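Local coordinates for penicillin-binding protein PbpB (Mycobacterium tuberculosis, PDB 6KGU) that synthesises cross-linked peptidoglycan from lipid intermediates during cell wall biogenesis and, through its transpeptidase domain, is a target of beta-lactam antibiotics, at residues P463-P468 against P532-I537; Y470-K475 against G500-D505; P507-G512 against G539-R544. All blocks are in the same frame, centred on the assembly; numbering follows the deposited sequence.

How the contacts relate
From the N-terminal end, residues 463-468, in the loop after helix 436-445, open contact 1, which closes only when the chain arrives at helix 531-544. Within that long excursion the hairpin-like run of strands comes first: contact 2 joins the start of strand 473-483 to the end of strand 493-502 and lies wholly inside contact 1. The chain then turns directly into strand 509-516, where contact 3 begins; it ends on helix 531-544 beyond residues 532-537, so contacts 1 and 3 cross, while 2 and 3 follow in series. Contact 1 thus ties loop to helix, contact 2 strand to strand and contact 3 strand to helix, with Phe534 packed against both Gly500 and Ile511.

Contact 1: P463-P468 against P532-I537; sequences PTAGVP and PLFHNI. With CO (cobalt (II) ion), chain C.
Helix 531-544, the C-terminal helix laid against the transpeptidase sheet, meets the loop that leads into strand 473-483 chiefly through His535. The imidazole bridges loop and metal. Its ND1 donates to Gly466 O at 2.8 Å, a somewhat bent bond (133° at the hydrogen) whose acceptor lies in the ring plane although the donor stands above the carbonyl plane, about 40° out of it. Thr464 O also comes within 3.1 Å of His535 ND1, but at an angle too poor for a hydrogen bond. ND1 carries the ring proton that it gives to Gly466 O, and NE2 offers its lone pair to the cobalt ion at 2.1 Å. His535 is the protein ligand; the waters modelled around the ion stand too close together to be occupied all at once, so the water shell is doubtful. CG of His535 stands opposite its own backbone N (chi1 178°), which carries the ring out to the loop. In this arrangement, Thr464 and Ala465 of the 3-10 segment 463-465 face the helix. Ala465 O meets the Phe534 ring at its edge, 3.6 Å from CD1, and Ala465 CB packs on the same CD1 at 3.8 Å. At one end Thr464 OG1 rests against Pro532 CD; at the other, the Val467 CG2 branch approaches His535 ND1 obliquely at 3.7 Å.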
# COMPACT_ATOMS: atom_id res chain seq x y z
N PRO A 463 -5.62 15.47 -10.35
CA PRO A 463 -5.54 15.38 -11.81
C PRO A 463 -4.16 15.01 -12.33
O PRO A 463 -4.07 14.38 -13.39
CB PRO A 463 -5.97 16.78 -12.27
CG PRO A 463 -5.60 17.67 -11.12
CD PRO A 463 -5.90 16.84 -9.89
N THR A 464 -3.08 15.36 -11.62
CA THR A 464 -1.76 14.91 -12.09
C THR A 464 -1.59 13.39 -12.00
O THR A 464 -0.67 12.85 -12.62
CB THR A 464 -0.61 15.62 -11.34
OG1 THR A 464 -0.58 15.21 -9.96
CG2 THR A 464 -0.77 17.14 -11.39
N ALA A 465 -2.47 12.68 -11.29
CA ALA A 465 -2.35 11.22 -11.28
C ALA A 465 -2.88 10.57 -12.56
O ALA A 465 -2.52 9.43 -12.84
CB ALA A 465 -3.10 10.62 -10.09
N GLY A 466 -3.71 11.27 -13.34
CA GLY A 466 -4.25 10.66 -14.55
C GLY A 466 -3.16 10.46 -15.58
O GLY A 466 -2.17 11.20 -15.63
N VAL A 467 -3.30 9.40 -16.37
CA VAL A 467 -2.40 9.13 -17.50
C VAL A 467 -3.26 9.11 -18.76
O VAL A 467 -4.09 8.20 -18.94
CB VAL A 467 -1.61 7.81 -17.31
CG1 VAL A 467 -0.61 7.58 -18.45
CG2 VAL A 467 -0.86 7.80 -15.96
N PRO A 468 -3.13 10.10 -19.65
CA PRO A 468 -4.03 10.16 -20.81
C PRO A 468 -3.97 8.89 -21.66
O PRO A 468 -2.90 8.31 -21.87
CB PRO A 468 -3.52 11.38 -21.59
CG PRO A 468 -2.94 12.27 -20.51
CD PRO A 468 -2.31 11.31 -19.52
N PRO A 532 1.66 12.83 -8.44
CA PRO A 532 2.68 12.66 -9.49
C PRO A 532 3.45 11.37 -9.40
O PRO A 532 3.86 10.84 -10.44
CB PRO A 532 3.59 13.88 -9.31
CG PRO A 532 2.72 14.89 -8.61
CD PRO A 532 1.86 14.08 -7.69
N LEU A 533 3.67 10.84 -8.19
CA LEU A 533 4.40 9.58 -8.09
C LEU A 533 3.56 8.42 -8.61
O LEU A 533 4.08 7.50 -9.25
CB LEU A 533 4.85 9.35 -6.65
CG LEU A 533 5.61 8.06 -6.34
CD1 LEU A 533 6.78 7.86 -7.30
CD2 LEU A 533 6.10 8.12 -4.89
N PHE A 534 2.26 8.46 -8.35
CA PHE A 534 1.38 7.45 -8.94
C PHE A 534 1.39 7.56 -10.46
O PHE A 534 1.43 6.55 -11.16
CB PHE A 534 -0.04 7.60 -8.40
CG PHE A 534 -1.05 6.70 -9.09
CD1 PHE A 534 -1.71 7.13 -10.25
CD2 PHE A 534 -1.33 5.42 -8.59
CE1 PHE A 534 -2.63 6.30 -10.90
CE2 PHE A 534 -2.26 4.59 -9.22
CZ PHE A 534 -2.91 5.03 -10.39
N HIS A 535 1.31 8.79 -10.98
CA HIS A 535 1.39 9.05 -12.41
C HIS A 535 2.61 8.37 -13.04
O HIS A 535 2.48 7.63 -14.03
CB HIS A 535 1.46 10.56 -12.65
CG HIS A 535 1.61 10.95 -14.08
ND1 HIS A 535 0.53 11.12 -14.91
CD2 HIS A 535 2.71 11.20 -14.84
CE1 HIS A 535 0.95 11.46 -16.12
NE2 HIS A 535 2.26 11.52 -16.10
N ASN A 536 3.79 8.62 -12.46
CA ASN A 536 5.03 8.07 -12.99
C ASN A 536 5.02 6.55 -12.98
O ASN A 536 5.34 5.91 -13.98
CB ASN A 536 6.21 8.58 -12.16
CG ASN A 536 6.43 10.07 -12.29
OD1 ASN A 536 5.90 10.69 -13.20
ND2 ASN A 536 7.23 10.64 -11.40
N ILE A 537 4.67 5.95 -11.84
CA ILE A 537 4.74 4.50 -11.72
C ILE A 537 3.68 3.83 -12.60
O ILE A 537 3.97 2.89 -13.34
CB ILE A 537 4.60 4.06 -10.25
CG1 ILE A 537 5.82 4.51 -9.45
CG2 ILE A 537 4.39 2.53 -10.15
CD1 ILE A 537 5.61 4.47 -7.96
CO CO C . 3.76 11.73 -17.63
O HOH W 1 5.48 11.30 -16.35
O HOH W 2 5.03 10.15 -16.98
O HOH W 3 3.37 10.16 -18.52
O HOH W 4 2.13 11.25 -18.93

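Contact 2: Y470-K475 against G500-D505; sequences YQMAGK and GIATAD
The side-chain amide of Gln471 stacks on the carboxylate of Asp505, their planes 25° apart and the two side chains crossing at about a right angle; Gln471 CD lies 3.6 Å from Asp505 OD1. The Tyr470 ring meets the methyl CG2 of Thr503 obliquely, while its hydroxyl is bonded to Val547 O. Beyond the stack, Gln471 OE1 is bonded to Gln444, which helps to fix how the amide is turned. Asp505 OD1 is gripped twice: Thr503 OG1 donates to it at 2.8 Å from above the carboxylate plane, and a water that also takes the Gln471 N-H donates to it. A chi1 of 61° in Thr503 turns OG1 toward Asp505 OD1. Residues 473-475 and 500-502 lie on adjacent antiparallel strands of the transpeptidase sheet, 473-483 and 493-502. Ala473 and Ile501 form a hydrogen-bonded pair, in which Ile501 N reaches Ala473 O at 2.7 Å and the return bond from Ala473 N is weak. Gly474 and Gly500 form the next, non-hydrogen-bonded pair, their CA atoms only 3.7 Å apart. Past the strand end a cis peptide precedes Thr503, and Gln471, the centre of an inverse gamma turn, accepts Ala504 N at its O (2.7 Å). Met472, bent at chi2, lays SD on Ala502 CB at 3.7 Å. Strand 473-483 continues into Lys475, whose NZ makes a salt bridge to bound aztreonam and a hydrogen bond to Ser324.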
# COMPACT_ATOMS: atom_id res chain seq x y z
N TYR A 470 -5.62 6.16 -20.60
CA TYR A 470 -5.89 5.07 -19.68
C TYR A 470 -6.93 5.50 -18.65
O TYR A 470 -6.97 6.66 -18.23
CB TYR A 470 -4.60 4.62 -18.95
CG TYR A 470 -3.56 4.02 -19.87
CD1 TYR A 470 -3.68 2.71 -20.32
CD2 TYR A 470 -2.45 4.75 -20.27
CE1 TYR A 470 -2.74 2.15 -21.16
CE2 TYR A 470 -1.49 4.19 -21.10
CZ TYR A 470 -1.65 2.89 -21.55
OH TYR A 470 -0.70 2.33 -22.38
N GLN A 471 -7.77 4.55 -18.25
CA GLN A 471 -8.77 4.77 -17.20
C GLN A 471 -8.13 4.61 -15.81
O GLN A 471 -8.44 3.70 -15.04
CB GLN A 471 -9.94 3.80 -17.36
CG GLN A 471 -10.77 3.99 -18.63
CD GLN A 471 -12.10 3.24 -18.58
OE1 GLN A 471 -12.64 2.95 -17.51
NE2 GLN A 471 -12.65 2.93 -19.76
N MET A 472 -7.21 5.52 -15.48
CA MET A 472 -6.66 5.51 -14.14
C MET A 472 -7.74 5.90 -13.14
O MET A 472 -8.67 6.65 -13.45
CB MET A 472 -5.47 6.46 -14.01
CG MET A 472 -4.23 6.05 -14.86
SD MET A 472 -3.69 4.34 -14.57
CE MET A 472 -2.46 4.19 -15.87
N ALA A 473 -7.64 5.34 -11.93
CA ALA A 473 -8.61 5.60 -10.87
C ALA A 473 -7.88 5.52 -9.54
O ALA A 473 -7.02 4.66 -9.36
CB ALA A 473 -9.76 4.59 -10.90
N GLY A 474 -8.25 6.40 -8.61
CA GLY A 474 -7.55 6.45 -7.33
C GLY A 474 -8.20 7.40 -6.34
O GLY A 474 -9.32 7.89 -6.55
N LYS A 475 -7.48 7.66 -5.25
CA LYS A 475 -7.95 8.54 -4.20
C LYS A 475 -6.75 9.14 -3.48
O LYS A 475 -5.81 8.42 -3.14
CB LYS A 475 -8.84 7.78 -3.20
CG LYS A 475 -9.43 8.65 -2.09
CD LYS A 475 -10.49 9.59 -2.66
CE LYS A 475 -10.93 10.62 -1.64
NZ LYS A 475 -9.98 11.76 -1.51
N GLY A 500 -4.27 3.85 -5.97
CA GLY A 500 -4.97 3.84 -7.23
C GLY A 500 -4.87 2.48 -7.90
O GLY A 500 -4.18 1.57 -7.44
N ILE A 501 -5.57 2.38 -9.03
CA ILE A 501 -5.72 1.14 -9.78
C ILE A 501 -5.43 1.44 -11.24
O ILE A 501 -5.95 2.42 -11.79
CB ILE A 501 -7.15 0.56 -9.61
CG1 ILE A 501 -7.42 0.22 -8.13
CG2 ILE A 501 -7.36 -0.65 -10.52
CD1 ILE A 501 -8.92 -0.02 -7.80
N ALA A 502 -4.56 0.64 -11.85
CA ALA A 502 -4.31 0.69 -13.29
C ALA A 502 -4.79 -0.62 -13.95
O ALA A 502 -4.19 -1.67 -13.73
CB ALA A 502 -2.83 0.92 -13.56
N THR A 503 -5.88 -0.59 -14.70
CA THR A 503 -6.79 0.54 -14.85
C THR A 503 -8.19 0.15 -14.39
O THR A 503 -8.44 -1.01 -14.05
CB THR A 503 -6.90 0.99 -16.31
OG1 THR A 503 -7.43 -0.11 -17.05
CG2 THR A 503 -5.54 1.36 -16.87
N ALA A 504 -9.12 1.10 -14.46
CA ALA A 504 -10.48 0.84 -13.99
C ALA A 504 -11.18 -0.20 -14.85
O ALA A 504 -11.91 -1.06 -14.34
CB ALA A 504 -11.29 2.13 -13.97
N ASP A 505 -10.98 -0.14 -16.17
CA ASP A 505 -11.68 -1.07 -17.03
C ASP A 505 -10.95 -2.40 -17.13
O ASP A 505 -11.58 -3.42 -17.43
CB ASP A 505 -11.86 -0.46 -18.41
CG ASP A 505 -10.53 -0.15 -19.09
OD1 ASP A 505 -9.69 0.56 -18.49
OD2 ASP A 505 -10.32 -0.65 -20.20
O HOH W 5 -7.68 2.03 -19.53

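Contact 3: P507-G512 against G539-R544; sequences PRYVIG and GWLMQR
Tyr509 and Leu541 bury the most surface here, with Met542 next, where the last turns of helix 531-544 pack on strand 509-516 of the antiparallel transpeptidase sheet. The helix runs nearly antiparallel to the strand, at 157°, with the two axes 10.6 Å apart. Leu541 reaches over one face of the Tyr509 ring: its CD1 lies 4.1 Å from the ring centroid and 23° off the normal, a CH-pi contact displaced toward the CG side of the ring. The same methyl also meets Ile511 CD1 tip to tip at 4.0 Å, so one branch of Leu541 touches two strand residues whose side chains both point at the helix. Met542 takes the edge instead. Bent at both chi2 and chi3, its chain turns CE back into the plane of the Tyr509 ring, 3.7 Å from CD2. Arg508 and Tyr509 both face Ala502, forming a classic beta bulge at the start of the strand. At the far end of the ring, the Tyr509 hydroxyl shares a water with the helix: the water donates to Leu541 O and accepts from Arg544 NH1, lying in the guanidinium plane at 3.0 Å from that nitrogen.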
# COMPACT_ATOMS: atom_id res chain seq x y z
N PRO A 507 -8.26 -3.92 -14.45
CA PRO A 507 -7.34 -3.82 -13.32
C PRO A 507 -6.18 -4.80 -13.44
O PRO A 507 -6.38 -6.02 -13.52
CB PRO A 507 -8.23 -4.13 -12.11
CG PRO A 507 -9.61 -3.73 -12.57
CD PRO A 507 -9.64 -4.18 -14.01
N ARG A 508 -4.97 -4.27 -13.47
CA ARG A 508 -3.75 -5.06 -13.47
C ARG A 508 -2.85 -4.77 -12.28
O ARG A 508 -2.21 -5.69 -11.75
CB ARG A 508 -2.94 -4.80 -14.76
CG ARG A 508 -3.72 -5.02 -16.07
CD ARG A 508 -2.97 -4.32 -17.22
NE ARG A 508 -3.64 -4.47 -18.52
CZ ARG A 508 -3.16 -5.20 -19.52
NH1 ARG A 508 -2.01 -5.84 -19.40
NH2 ARG A 508 -3.83 -5.27 -20.66
N TYR A 509 -2.76 -3.52 -11.86
CA TYR A 509 -1.83 -3.09 -10.83
C TYR A 509 -2.55 -2.21 -9.82
O TYR A 509 -3.38 -1.37 -10.19
CB TYR A 509 -0.66 -2.31 -11.42
CG TYR A 509 0.15 -3.12 -12.40
CD1 TYR A 509 0.97 -4.15 -11.96
CD2 TYR A 509 0.08 -2.86 -13.76
CE1 TYR A 509 1.71 -4.90 -12.87
CE2 TYR A 509 0.82 -3.61 -14.67
CZ TYR A 509 1.63 -4.62 -14.22
OH TYR A 509 2.36 -5.35 -15.13
N VAL A 510 -2.22 -2.41 -8.55
CA VAL A 510 -2.73 -1.58 -7.48
C VAL A 510 -1.53 -0.93 -6.82
O VAL A 510 -0.56 -1.62 -6.48
CB VAL A 510 -3.56 -2.41 -6.47
CG1 VAL A 510 -4.28 -1.50 -5.49
CG2 VAL A 510 -4.54 -3.31 -7.22
N ILE A 511 -1.57 0.39 -6.67
CA ILE A 511 -0.42 1.15 -6.22
C ILE A 511 -0.82 1.97 -5.00
O ILE A 511 -1.77 2.76 -5.07
CB ILE A 511 0.12 2.07 -7.33
CG1 ILE A 511 0.57 1.24 -8.53
CG2 ILE A 511 1.28 2.93 -6.75
CD1 ILE A 511 0.76 2.03 -9.80
N GLY A 512 -0.09 1.80 -3.90
CA GLY A 512 -0.29 2.62 -2.70
C GLY A 512 0.98 3.36 -2.33
O GLY A 512 2.08 2.79 -2.37
N GLY A 539 2.02 4.96 -15.15
CA GLY A 539 2.28 5.18 -16.57
C GLY A 539 3.40 4.30 -17.09
O GLY A 539 3.31 3.76 -18.19
N TRP A 540 4.45 4.14 -16.30
CA TRP A 540 5.56 3.28 -16.70
C TRP A 540 5.13 1.81 -16.76
O TRP A 540 5.59 1.06 -17.63
CB TRP A 540 6.74 3.47 -15.75
CG TRP A 540 7.92 2.59 -16.05
CD1 TRP A 540 8.88 2.79 -17.01
CD2 TRP A 540 8.29 1.39 -15.36
NE1 TRP A 540 9.81 1.79 -16.96
CE2 TRP A 540 9.46 0.91 -15.97
CE3 TRP A 540 7.73 0.66 -14.31
CZ2 TRP A 540 10.09 -0.26 -15.56
CZ3 TRP A 540 8.36 -0.50 -13.89
CH2 TRP A 540 9.52 -0.95 -14.51
N LEU A 541 4.27 1.38 -15.83
CA LEU A 541 3.79 0.01 -15.88
C LEU A 541 2.95 -0.23 -17.13
O LEU A 541 2.99 -1.34 -17.69
CB LEU A 541 2.97 -0.32 -14.63
CG LEU A 541 3.75 -0.44 -13.30
CD1 LEU A 541 2.81 -0.47 -12.09
CD2 LEU A 541 4.63 -1.68 -13.31
N MET A 542 2.20 0.77 -17.58
CA MET A 542 1.41 0.58 -18.79
C MET A 542 2.31 0.49 -20.02
O MET A 542 2.15 -0.40 -20.85
CB MET A 542 0.39 1.72 -18.95
CG MET A 542 -0.61 1.81 -17.81
SD MET A 542 -1.72 0.41 -17.68
CE MET A 542 -0.87 -0.72 -16.60
N GLN A 543 3.29 1.39 -20.11
CA GLN A 543 4.15 1.42 -21.29
C GLN A 543 4.97 0.15 -21.40
O GLN A 543 5.06 -0.46 -22.47
CB GLN A 543 5.05 2.66 -21.26
CG GLN A 543 4.24 3.98 -21.24
CD GLN A 543 5.10 5.22 -20.97
OE1 GLN A 543 6.31 5.12 -20.79
NE2 GLN A 543 4.48 6.39 -20.97
N ARG A 544 5.57 -0.28 -20.29
CA ARG A 544 6.50 -1.39 -20.36
C ARG A 544 5.81 -2.69 -20.76
O ARG A 544 6.48 -3.59 -21.30
CB ARG A 544 7.22 -1.57 -19.02
CG ARG A 544 6.43 -2.34 -18.01
CD ARG A 544 7.12 -2.42 -16.65
NE ARG A 544 8.19 -3.40 -16.59
CZ ARG A 544 8.02 -4.68 -16.25
NH1 ARG A 544 6.81 -5.16 -15.98
NH2 ARG A 544 9.07 -5.49 -16.21
O HOH W 6 4.22 -3.59 -16.32